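Local coordinates for glucoamylase (Thermoanaerobacterium thermosaccharolyticum, PDB 1LF6), which hydrolyses terminal alpha-1,4-linked glucose units one after another from the non-reducing ends of glucan chains, releasing beta-D-glucose, at residues G198-I209 / H222-G233; P445-A453 / S535-V544. One frame throughout, in Å; residues are numbered along the deposited sequence.

How the contacts relate
Both contacts are largely buried, but they lie in different domains on opposite sides of the chain's centre, their centres about 55 Å apart, and share no helix or strand. Contact 1 belongs to the N-terminal beta-sandwich, far from the catalytic residues. Main-chain hydrogen bonds join two of its strands, and side chains reach across to a third in the opposing sheet. Contact 2 lies in the mainly helical catalytic domain, where the first turns of a long helix meet a short helical segment. No direct hydrogen bond crosses it: small and branched apolar groups do the work, with one water bridge. Ala-446 is about 6 Å, side chain to side chain, from Glu-435, the probable proton acceptor.

Contact 1: G198-I209 / H222-G233; sequences GYSIGYYKVNDI and HYDSARGNIIEG
Strand 198-203 pairs with the antiparallel strand 230-233 at the edge of one sheet of the N-terminal beta-sandwich, while the loop 222-224 lies along its other edge and leads into strand 225-228 of the opposing sheet. Ser-200 with Gly-233 and Gly-202 with Ile-231 are the hydrogen-bonded pairs; Gly-233 N lies 2.9 Å from Ser-200 O. Beyond the non-hydrogen-bonded pair Tyr-203 and Ile-230, Tyr-204 N donates to Asn-229 O at 2.7 Å. On the edge turned from 230-233, the loop supplies two more bonds: Tyr-223 O receives Ile-201 N from above its carbonyl plane, and His-222 ND1 donates to Tyr-199 O at 3.0 Å, in the imidazole plane.

Two side chains bridge the layers. Tyr-203, its CG anti to the carbonyl carbon (chi1 -68°), sends its ring across to strand 225-228, where OH accepts from Arg-227 N at 2.9 Å, nearly straight (170°). The hydroxyl in turn donates to a water that donates to Ser-225 O. The Ala-226 methyl makes an off-centre CH-pi contact with the same ring, CB 4.2 Å from its centroid. Ile-201 packs between the sheets by its CG2 branch, 3.8 Å from Ala-226 CB, and its CD1 runs alongside Glu-232. On the reverse face of the strand pair, Ile-231 CD1 meets the edge of the Tyr-204 ring at CD1, 3.3 Å away, and touches Asp-208, whose OD2 is hydrogen-bonded to Thr-211 OG1. The following turn is tied back by Asn-207, whose OD1 accepts from Tyr-203 N and whose ND2 reaches Val-23 O.

Strand 150-157 flanks 230-236 on the side away from 198-203, strand 166-173 pairs with 225-228 and sets Val-170 against Ile-201, and helix 209-216 leads off from Asp-208, its N-cap.

Contact 2: P445-A453 / S535-V544; sequences PATMAAEVA and SFLELVRLGV
Ala-446 O takes two donors: Ala-450 N, in the ordinary helical bond, and a water 3.0 Å away that also donates to Glu-538 OE2 at 2.8 Å. The glutamate chain bends at chi2 (-70°), which turns its carboxylate towards this water while CB and CG rest against Ala-446; Arg-436 NH2 forms a long, weak ion pair with the same OE2. Next to it the Ala-446 methyl sits on Ser-535 O, CB to O 3.4 Å, and Ser-535 OG is itself held by Asp-533 and Arg-436.

Farther along, apolar side chains pack against the helix, partly on backbone atoms. Leu-539 drapes over the first turn of helix 445-464, its CD2 3.7 Å from Pro-445 O and its CD1 against the proline CB. Ala-449 is the closest backbone neighbour of Leu-539, and its bare methyl lets the two chains come to 5.1 Å between CA atoms. This is helix packing within the (alpha/alpha) barrel of the family 15 catalytic domain, near Glu-435, the probable proton acceptor. Helix 538-541 ends in a Schellman motif: Gly-543, at positive phi (78°), donates from its N to Val-540 O, and Val-544 N to Leu-539 O. That reversal brings Val-544 round to face the long helix, where CG2 lies 3.6 Å from Ala-449 O. Leu-542 reaches the helix by both branches, CD1 3.6 Å from Ala-450 N and CD2 4.0 Å from Ala-453 CB. Helix 468-489 covers Leu-539 and Val-544 through Ile-485, and helix 395-407 meets Ala-453 through Ile-403.

Contact 1: G198-I209 / H222-G233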
loop_
_atom_site.group_PDB
_atom_site.type_symbol
_atom_site.label_atom_id
_atom_site.label_comp_id
_atom_site.label_asym_id
_atom_site.label_seq_id
_atom_site.Cartn_x
_atom_site.Cartn_y
_atom_site.Cartn_z
ATOM N N GLY A 198 21.370 6.989 -28.697
ATOM C CA GLY A 198 21.021 5.766 -29.401
ATOM C C GLY A 198 19.896 5.055 -28.670
ATOM O O GLY A 198 19.730 5.234 -27.462
ATOM N N TYR A 199 19.120 4.252 -29.393
ATOM C CA TYR A 199 18.006 3.527 -28.793
ATOM C C TYR A 199 17.881 2.105 -29.328
ATOM O O TYR A 199 18.473 1.762 -30.353
ATOM C CB TYR A 199 16.700 4.285 -29.041
ATOM C CG TYR A 199 16.430 4.573 -30.505
ATOM C CD1 TYR A 199 16.079 3.549 -31.387
ATOM C CD2 TYR A 199 16.551 5.865 -31.012
ATOM C CE1 TYR A 199 15.858 3.806 -32.740
ATOM C CE2 TYR A 199 16.333 6.135 -32.360
ATOM C CZ TYR A 199 15.988 5.104 -33.221
ATOM O OH TYR A 199 15.779 5.371 -34.559
ATOM N N SER A 200 17.104 1.286 -28.626
ATOM C CA SER A 200 16.880 -0.099 -29.026
ATOM C C SER A 200 15.775 -0.743 -28.195
ATOM O O SER A 200 15.782 -0.676 -26.964
ATOM C CB SER A 200 18.166 -0.916 -28.879
ATOM O OG SER A 200 17.974 -2.245 -29.332
ATOM N N ILE A 201 14.826 -1.365 -28.881
ATOM C CA ILE A 201 13.718 -2.041 -28.223
ATOM C C ILE A 201 13.905 -3.537 -28.451
ATOM O O ILE A 201 13.657 -4.044 -29.548
ATOM C CB ILE A 201 12.375 -1.586 -28.818
ATOM C CG1 ILE A 201 12.276 -0.059 -28.733
ATOM C CG2 ILE A 201 11.219 -2.240 -28.069
ATOM C CD1 ILE A 201 11.093 0.528 -29.458
ATOM N N GLY A 202 14.360 -4.238 -27.415
ATOM C CA GLY A 202 14.593 -5.665 -27.540
ATOM C C GLY A 202 13.744 -6.533 -26.629
ATOM O O GLY A 202 12.975 -6.032 -25.813
ATOM N N TYR A 203 13.895 -7.845 -26.774
ATOM C CA TYR A 203 13.146 -8.806 -25.978
ATOM C C TYR A 203 13.884 -9.197 -24.708
ATOM O O TYR A 203 15.082 -9.481 -24.737
ATOM C CB TYR A 203 12.846 -10.042 -26.823
ATOM C CG TYR A 203 11.876 -9.745 -27.936
ATOM C CD1 TYR A 203 10.560 -9.382 -27.652
ATOM C CD2 TYR A 203 12.275 -9.787 -29.273
ATOM C CE1 TYR A 203 9.667 -9.067 -28.664
ATOM C CE2 TYR A 203 11.385 -9.472 -30.295
ATOM C CZ TYR A 203 10.084 -9.111 -29.983
ATOM O OH TYR A 203 9.198 -8.781 -30.979
ATOM N N TYR A 204 13.153 -9.209 -23.596
ATOM C CA TYR A 204 13.714 -9.537 -22.286
ATOM C C TYR A 204 14.497 -10.848 -22.264
ATOM O O TYR A 204 13.976 -11.904 -22.625
ATOM C CB TYR A 204 12.591 -9.578 -21.239
ATOM C CG TYR A 204 13.065 -9.853 -19.828
ATOM C CD1 TYR A 204 14.112 -9.123 -19.269
ATOM C CD2 TYR A 204 12.462 -10.840 -19.049
ATOM C CE1 TYR A 204 14.550 -9.366 -17.970
ATOM C CE2 TYR A 204 12.891 -11.094 -17.746
ATOM C CZ TYR A 204 13.937 -10.351 -17.214
ATOM O OH TYR A 204 14.371 -10.595 -15.931
ATOM N N LYS A 205 15.751 -10.759 -21.823
ATOM C CA LYS A 205 16.656 -11.903 -21.729
ATOM C C LYS A 205 17.031 -12.524 -23.072
ATOM O O LYS A 205 17.573 -13.629 -23.123
ATOM C CB LYS A 205 16.070 -12.978 -20.808
ATOM C CG LYS A 205 16.123 -12.609 -19.335
ATOM C CD LYS A 205 15.604 -13.730 -18.450
ATOM C CE LYS A 205 15.705 -13.356 -16.978
ATOM N NZ LYS A 205 15.159 -14.416 -16.082
ATOM N N VAL A 206 16.748 -11.812 -24.157
ATOM C CA VAL A 206 17.077 -12.299 -25.493
ATOM C C VAL A 206 18.056 -11.332 -26.151
ATOM O O VAL A 206 19.232 -11.650 -26.326
ATOM C CB VAL A 206 15.818 -12.419 -26.375
ATOM C CG1 VAL A 206 16.192 -12.983 -27.737
ATOM C CG2 VAL A 206 14.793 -13.313 -25.696
ATOM N N ASN A 207 17.562 -10.153 -26.511
ATOM C CA ASN A 207 18.398 -9.132 -27.130
ATOM C C ASN A 207 18.071 -7.746 -26.583
ATOM O O ASN A 207 18.133 -6.750 -27.304
ATOM C CB ASN A 207 18.234 -9.146 -28.653
ATOM C CG ASN A 207 16.784 -9.208 -29.085
ATOM O OD1 ASN A 207 15.935 -8.475 -28.572
ATOM N ND2 ASN A 207 16.493 -10.077 -30.045
ATOM N N ASP A 208 17.720 -7.696 -25.303
ATOM C CA ASP A 208 17.400 -6.438 -24.642
ATOM C C ASP A 208 18.694 -5.696 -24.324
ATOM O O ASP A 208 19.782 -6.272 -24.380
ATOM C CB ASP A 208 16.624 -6.699 -23.349
ATOM C CG ASP A 208 17.315 -7.704 -22.447
ATOM O OD1 ASP A 208 17.497 -7.401 -21.254
ATOM O OD2 ASP A 208 17.668 -8.798 -22.934
ATOM N N ILE A 209 18.569 -4.422 -23.977
ATOM C CA ILE A 209 19.725 -3.590 -23.670
ATOM C C ILE A 209 20.646 -4.227 -22.618
ATOM O O ILE A 209 21.868 -4.217 -22.770
ATOM C CB ILE A 209 19.254 -2.169 -23.217
ATOM C CG1 ILE A 209 20.261 -1.103 -23.669
ATOM C CG2 ILE A 209 19.031 -2.130 -21.717
ATOM C CD1 ILE A 209 21.639 -1.225 -23.068
ATOM N N HIS A 222 20.041 -1.867 -32.423
ATOM C CA HIS A 222 19.286 -0.624 -32.378
ATOM C C HIS A 222 17.895 -0.824 -32.958
ATOM O O HIS A 222 17.453 -0.076 -33.834
ATOM C CB HIS A 222 20.031 0.470 -33.147
ATOM C CG HIS A 222 21.294 0.918 -32.479
ATOM N ND1 HIS A 222 21.299 1.644 -31.306
ATOM C CD2 HIS A 222 22.595 0.712 -32.797
ATOM C CE1 HIS A 222 22.546 1.865 -30.931
ATOM N NE2 HIS A 222 23.351 1.311 -31.819
ATOM N N TYR A 223 17.202 -1.837 -32.452
ATOM C CA TYR A 223 15.857 -2.158 -32.911
ATOM C C TYR A 223 14.892 -1.027 -32.589
ATOM O O TYR A 223 15.022 -0.367 -31.560
ATOM C CB TYR A 223 15.378 -3.444 -32.242
ATOM C CG TYR A 223 16.301 -4.623 -32.438
ATOM C CD1 TYR A 223 16.648 -5.059 -33.718
ATOM C CD2 TYR A 223 16.797 -5.331 -31.344
ATOM C CE1 TYR A 223 17.461 -6.172 -33.900
ATOM C CE2 TYR A 223 17.609 -6.443 -31.516
ATOM C CZ TYR A 223 17.935 -6.861 -32.795
ATOM O OH TYR A 223 18.722 -7.977 -32.969
ATOM N N ASP A 224 13.921 -0.805 -33.469
ATOM C CA ASP A 224 12.939 0.247 -33.250
ATOM C C ASP A 224 11.525 -0.314 -33.254
ATOM O O ASP A 224 10.552 0.425 -33.410
ATOM C CB ASP A 224 13.080 1.350 -34.314
ATOM C CG ASP A 224 12.815 0.853 -35.733
ATOM O OD1 ASP A 224 13.076 1.623 -36.681
ATOM O OD2 ASP A 224 12.342 -0.291 -35.909
ATOM N N SER A 225 11.418 -1.626 -33.063
ATOM C CA SER A 225 10.125 -2.300 -33.049
ATOM C C SER A 225 10.222 -3.669 -32.379
ATOM O O SER A 225 11.199 -4.394 -32.564
ATOM C CB SER A 225 9.614 -2.459 -34.485
ATOM O OG SER A 225 8.388 -3.165 -34.528
ATOM N N ALA A 226 9.204 -4.015 -31.595
ATOM C CA ALA A 226 9.161 -5.297 -30.894
ATOM C C ALA A 226 7.827 -5.457 -30.169
ATOM O O ALA A 226 7.150 -4.465 -29.881
ATOM C CB ALA A 226 10.315 -5.390 -29.897
ATOM N N ARG A 227 7.445 -6.702 -29.886
ATOM C CA ARG A 227 6.193 -6.971 -29.180
ATOM C C ARG A 227 6.282 -8.226 -28.324
ATOM O O ARG A 227 6.539 -9.319 -28.828
ATOM C CB ARG A 227 5.023 -7.095 -30.162
ATOM C CG ARG A 227 3.684 -7.280 -29.468
ATOM C CD ARG A 227 2.518 -6.989 -30.384
ATOM N NE ARG A 227 2.468 -7.907 -31.513
ATOM C CZ ARG A 227 1.580 -7.828 -32.496
ATOM N NH1 ARG A 227 0.666 -6.867 -32.485
ATOM N NH2 ARG A 227 1.606 -8.708 -33.489
ATOM N N GLY A 228 6.059 -8.049 -27.026
ATOM C CA GLY A 228 6.116 -9.148 -26.077
ATOM C C GLY A 228 6.695 -8.608 -24.783
ATOM O O GLY A 228 6.351 -7.495 -24.370
ATOM N N ASN A 229 7.548 -9.390 -24.129
ATOM C CA ASN A 229 8.195 -8.929 -22.905
ATOM C C ASN A 229 9.406 -8.139 -23.379
ATOM O O ASN A 229 10.490 -8.684 -23.573
ATOM C CB ASN A 229 8.636 -10.103 -22.027
ATOM C CG ASN A 229 7.521 -10.603 -21.123
ATOM O OD1 ASN A 229 6.648 -11.353 -21.548
ATOM N ND2 ASN A 229 7.540 -10.168 -19.868
ATOM N N ILE A 230 9.204 -6.843 -23.571
ATOM C CA ILE A 230 10.255 -5.984 -24.084
ATOM C C ILE A 230 10.910 -5.058 -23.069
ATOM O O ILE A 230 10.430 -4.883 -21.952
ATOM C CB ILE A 230 9.711 -5.123 -25.227
ATOM C CG1 ILE A 230 8.640 -4.171 -24.694
ATOM C CG2 ILE A 230 9.110 -6.020 -26.303
ATOM C CD1 ILE A 230 8.091 -3.207 -25.729
ATOM N N ILE A 231 12.022 -4.468 -23.492
ATOM C CA ILE A 231 12.777 -3.522 -22.685
ATOM C C ILE A 231 13.227 -2.403 -23.625
ATOM O O ILE A 231 13.946 -2.640 -24.601
ATOM C CB ILE A 231 14.003 -4.197 -22.051
ATOM C CG1 ILE A 231 13.539 -5.332 -21.136
ATOM C CG2 ILE A 231 14.828 -3.166 -21.280
ATOM C CD1 ILE A 231 14.657 -6.101 -20.504
ATOM N N GLU A 232 12.775 -1.188 -23.350
ATOM C CA GLU A 232 13.141 -0.057 -24.181
ATOM C C GLU A 232 14.388 0.597 -23.605
ATOM O O GLU A 232 14.329 1.295 -22.595
ATOM C CB GLU A 232 11.960 0.918 -24.267
ATOM C CG GLU A 232 10.734 0.239 -24.863
ATOM C CD GLU A 232 9.638 1.194 -25.289
ATOM O OE1 GLU A 232 8.852 0.811 -26.185
ATOM O OE2 GLU A 232 9.549 2.315 -24.736
ATOM N N GLY A 233 15.524 0.323 -24.243
ATOM C CA GLY A 233 16.795 0.858 -23.792
ATOM C C GLY A 233 17.292 2.031 -24.613
ATOM O O GLY A 233 16.911 2.205 -25.771
HETATM O O HOH W 1 15.128 3.112 -36.375
HETATM O O HOH W 2 9.880 -7.263 -33.474
#

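Contact 2: P445-A453 / S535-V544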
loop_
_atom_site.group_PDB
_atom_site.type_symbol
_atom_site.label_atom_id
_atom_site.label_comp_id
_atom_site.label_asym_id
_atom_site.label_seq_id
_atom_site.Cartn_x
_atom_site.Cartn_y
_atom_site.Cartn_z
ATOM N N PRO A 445 -13.655 -12.718 18.650
ATOM C CA PRO A 445 -13.850 -11.553 19.518
ATOM C C PRO A 445 -13.715 -10.228 18.760
ATOM O O PRO A 445 -14.495 -9.305 18.989
ATOM C CB PRO A 445 -12.791 -11.739 20.617
ATOM C CG PRO A 445 -11.815 -12.719 20.040
ATOM C CD PRO A 445 -12.661 -13.647 19.221
ATOM N N ALA A 446 -12.750 -10.141 17.848
ATOM C CA ALA A 446 -12.560 -8.918 17.072
ATOM C C ALA A 446 -13.780 -8.643 16.208
ATOM O O ALA A 446 -14.293 -7.527 16.192
ATOM C CB ALA A 446 -11.315 -9.027 16.192
ATOM N N THR A 447 -14.244 -9.659 15.486
ATOM C CA THR A 447 -15.417 -9.500 14.624
ATOM C C THR A 447 -16.674 -9.173 15.440
ATOM O O THR A 447 -17.438 -8.275 15.084
ATOM C CB THR A 447 -15.679 -10.768 13.797
ATOM O OG1 THR A 447 -14.539 -11.037 12.970
ATOM C CG2 THR A 447 -16.913 -10.591 12.920
ATOM N N MET A 448 -16.899 -9.904 16.526
ATOM C CA MET A 448 -18.063 -9.636 17.360
ATOM C C MET A 448 -17.999 -8.235 17.978
ATOM O O MET A 448 -19.035 -7.607 18.190
ATOM C CB MET A 448 -18.191 -10.687 18.457
ATOM C CG MET A 448 -18.601 -12.058 17.927
ATOM S SD MET A 448 -18.916 -13.209 19.250
ATOM C CE MET A 448 -20.544 -12.693 19.765
ATOM N N ALA A 449 -16.790 -7.754 18.267
ATOM C CA ALA A 449 -16.632 -6.418 18.833
ATOM C C ALA A 449 -17.130 -5.408 17.812
ATOM O O ALA A 449 -17.833 -4.450 18.151
ATOM C CB ALA A 449 -15.161 -6.139 19.170
ATOM N N ALA A 450 -16.756 -5.629 16.555
ATOM C CA ALA A 450 -17.166 -4.753 15.463
ATOM C C ALA A 450 -18.678 -4.796 15.275
ATOM O O ALA A 450 -19.296 -3.764 15.011
ATOM C CB ALA A 450 -16.471 -5.168 14.167
ATOM N N GLU A 451 -19.265 -5.988 15.407
ATOM C CA GLU A 451 -20.707 -6.158 15.249
ATOM C C GLU A 451 -21.497 -5.449 16.344
ATOM O O GLU A 451 -22.550 -4.865 16.072
ATOM C CB GLU A 451 -21.084 -7.648 15.230
ATOM C CG GLU A 451 -20.559 -8.409 14.009
ATOM C CD GLU A 451 -20.951 -9.870 14.014
ATOM O OE1 GLU A 451 -22.009 -10.210 13.442
ATOM O OE2 GLU A 451 -20.207 -10.685 14.601
ATOM N N VAL A 452 -21.006 -5.521 17.578
ATOM C CA VAL A 452 -21.670 -4.866 18.709
ATOM C C VAL A 452 -21.589 -3.344 18.544
ATOM O O VAL A 452 -22.582 -2.640 18.715
ATOM C CB VAL A 452 -21.018 -5.262 20.063
ATOM C CG1 VAL A 452 -21.550 -4.363 21.182
ATOM C CG2 VAL A 452 -21.325 -6.721 20.380
ATOM N N ALA A 453 -20.397 -2.847 18.223
ATOM C CA ALA A 453 -20.193 -1.417 18.019
ATOM C C ALA A 453 -21.049 -0.917 16.852
ATOM O O ALA A 453 -21.709 0.121 16.942
ATOM C CB ALA A 453 -18.728 -1.138 17.743
ATOM N N SER A 535 -5.787 -9.620 17.937
ATOM C CA SER A 535 -6.968 -8.922 17.443
ATOM C C SER A 535 -8.053 -8.800 18.506
ATOM O O SER A 535 -8.968 -7.986 18.370
ATOM C CB SER A 535 -7.547 -9.650 16.222
ATOM O OG SER A 535 -6.619 -9.668 15.150
ATOM N N PHE A 536 -7.975 -9.619 19.551
ATOM C CA PHE A 536 -8.980 -9.555 20.602
ATOM C C PHE A 536 -8.969 -8.166 21.229
ATOM O O PHE A 536 -9.962 -7.746 21.818
ATOM C CB PHE A 536 -8.726 -10.609 21.684
ATOM C CG PHE A 536 -7.647 -10.232 22.658
ATOM C CD1 PHE A 536 -6.305 -10.322 22.302
ATOM C CD2 PHE A 536 -7.976 -9.768 23.930
ATOM C CE1 PHE A 536 -5.304 -9.955 23.196
ATOM C CE2 PHE A 536 -6.982 -9.397 24.830
ATOM C CZ PHE A 536 -5.640 -9.489 24.464
ATOM N N LEU A 537 -7.853 -7.455 21.100
ATOM C CA LEU A 537 -7.760 -6.114 21.668
ATOM C C LEU A 537 -8.758 -5.168 21.014
ATOM O O LEU A 537 -8.940 -4.034 21.467
ATOM C CB LEU A 537 -6.335 -5.551 21.537
ATOM C CG LEU A 537 -5.274 -6.177 22.451
ATOM C CD1 LEU A 537 -3.913 -5.554 22.153
ATOM C CD2 LEU A 537 -5.664 -5.975 23.923
ATOM N N GLU A 538 -9.397 -5.632 19.944
ATOM C CA GLU A 538 -10.401 -4.829 19.256
ATOM C C GLU A 538 -11.570 -4.603 20.202
ATOM O O GLU A 538 -12.295 -3.611 20.086
ATOM C CB GLU A 538 -10.886 -5.544 18.001
ATOM C CG GLU A 538 -9.920 -5.457 16.837
ATOM C CD GLU A 538 -9.831 -4.059 16.266
ATOM O OE1 GLU A 538 -9.098 -3.217 16.831
ATOM O OE2 GLU A 538 -10.515 -3.797 15.252
ATOM N N LEU A 539 -11.740 -5.543 21.132
ATOM C CA LEU A 539 -12.801 -5.472 22.130
ATOM C C LEU A 539 -12.684 -4.173 22.921
ATOM O O LEU A 539 -13.677 -3.486 23.142
ATOM C CB LEU A 539 -12.719 -6.661 23.099
ATOM C CG LEU A 539 -13.159 -8.042 22.593
ATOM C CD1 LEU A 539 -12.619 -9.118 23.529
ATOM C CD2 LEU A 539 -14.685 -8.110 22.502
ATOM N N VAL A 540 -11.469 -3.841 23.347
ATOM C CA VAL A 540 -11.241 -2.615 24.111
ATOM C C VAL A 540 -11.173 -1.388 23.189
ATOM O O VAL A 540 -11.714 -0.328 23.504
ATOM C CB VAL A 540 -9.940 -2.716 24.952
ATOM C CG1 VAL A 540 -9.969 -3.978 25.826
ATOM C CG2 VAL A 540 -8.734 -2.743 24.049
ATOM N N ARG A 541 -10.512 -1.544 22.045
ATOM C CA ARG A 541 -10.381 -0.470 21.065
ATOM C C ARG A 541 -11.749 0.106 20.679
ATOM O O ARG A 541 -11.907 1.319 20.524
ATOM C CB ARG A 541 -9.680 -1.007 19.814
ATOM C CG ARG A 541 -9.426 0.020 18.716
ATOM C CD ARG A 541 -8.579 1.189 19.208
ATOM N NE ARG A 541 -8.085 1.987 18.089
ATOM C CZ ARG A 541 -7.022 1.682 17.344
ATOM N NH1 ARG A 541 -6.667 2.475 16.343
ATOM N NH2 ARG A 541 -6.292 0.603 17.606
ATOM N N LEU A 542 -12.738 -0.769 20.531
ATOM C CA LEU A 542 -14.085 -0.344 20.147
ATOM C C LEU A 542 -15.008 0.025 21.312
ATOM O O LEU A 542 -16.152 0.416 21.088
ATOM C CB LEU A 542 -14.743 -1.433 19.294
ATOM C CG LEU A 542 -14.204 -1.535 17.864
ATOM C CD1 LEU A 542 -14.496 -2.909 17.282
ATOM C CD2 LEU A 542 -14.838 -0.432 17.019
ATOM N N GLY A 543 -14.509 -0.090 22.542
ATOM C CA GLY A 543 -15.305 0.241 23.715
ATOM C C GLY A 543 -16.321 -0.811 24.120
ATOM O O GLY A 543 -17.315 -0.515 24.798
ATOM N N VAL A 544 -16.068 -2.049 23.706
ATOM C CA VAL A 544 -16.957 -3.164 24.005
ATOM C C VAL A 544 -16.586 -3.810 25.338
ATOM O O VAL A 544 -17.458 -4.285 26.068
ATOM C CB VAL A 544 -16.912 -4.205 22.858
ATOM C CG1 VAL A 544 -17.762 -5.417 23.199
ATOM C CG2 VAL A 544 -17.418 -3.556 21.571
HETATM O O HOH W 3 -12.710 -5.458 14.699
#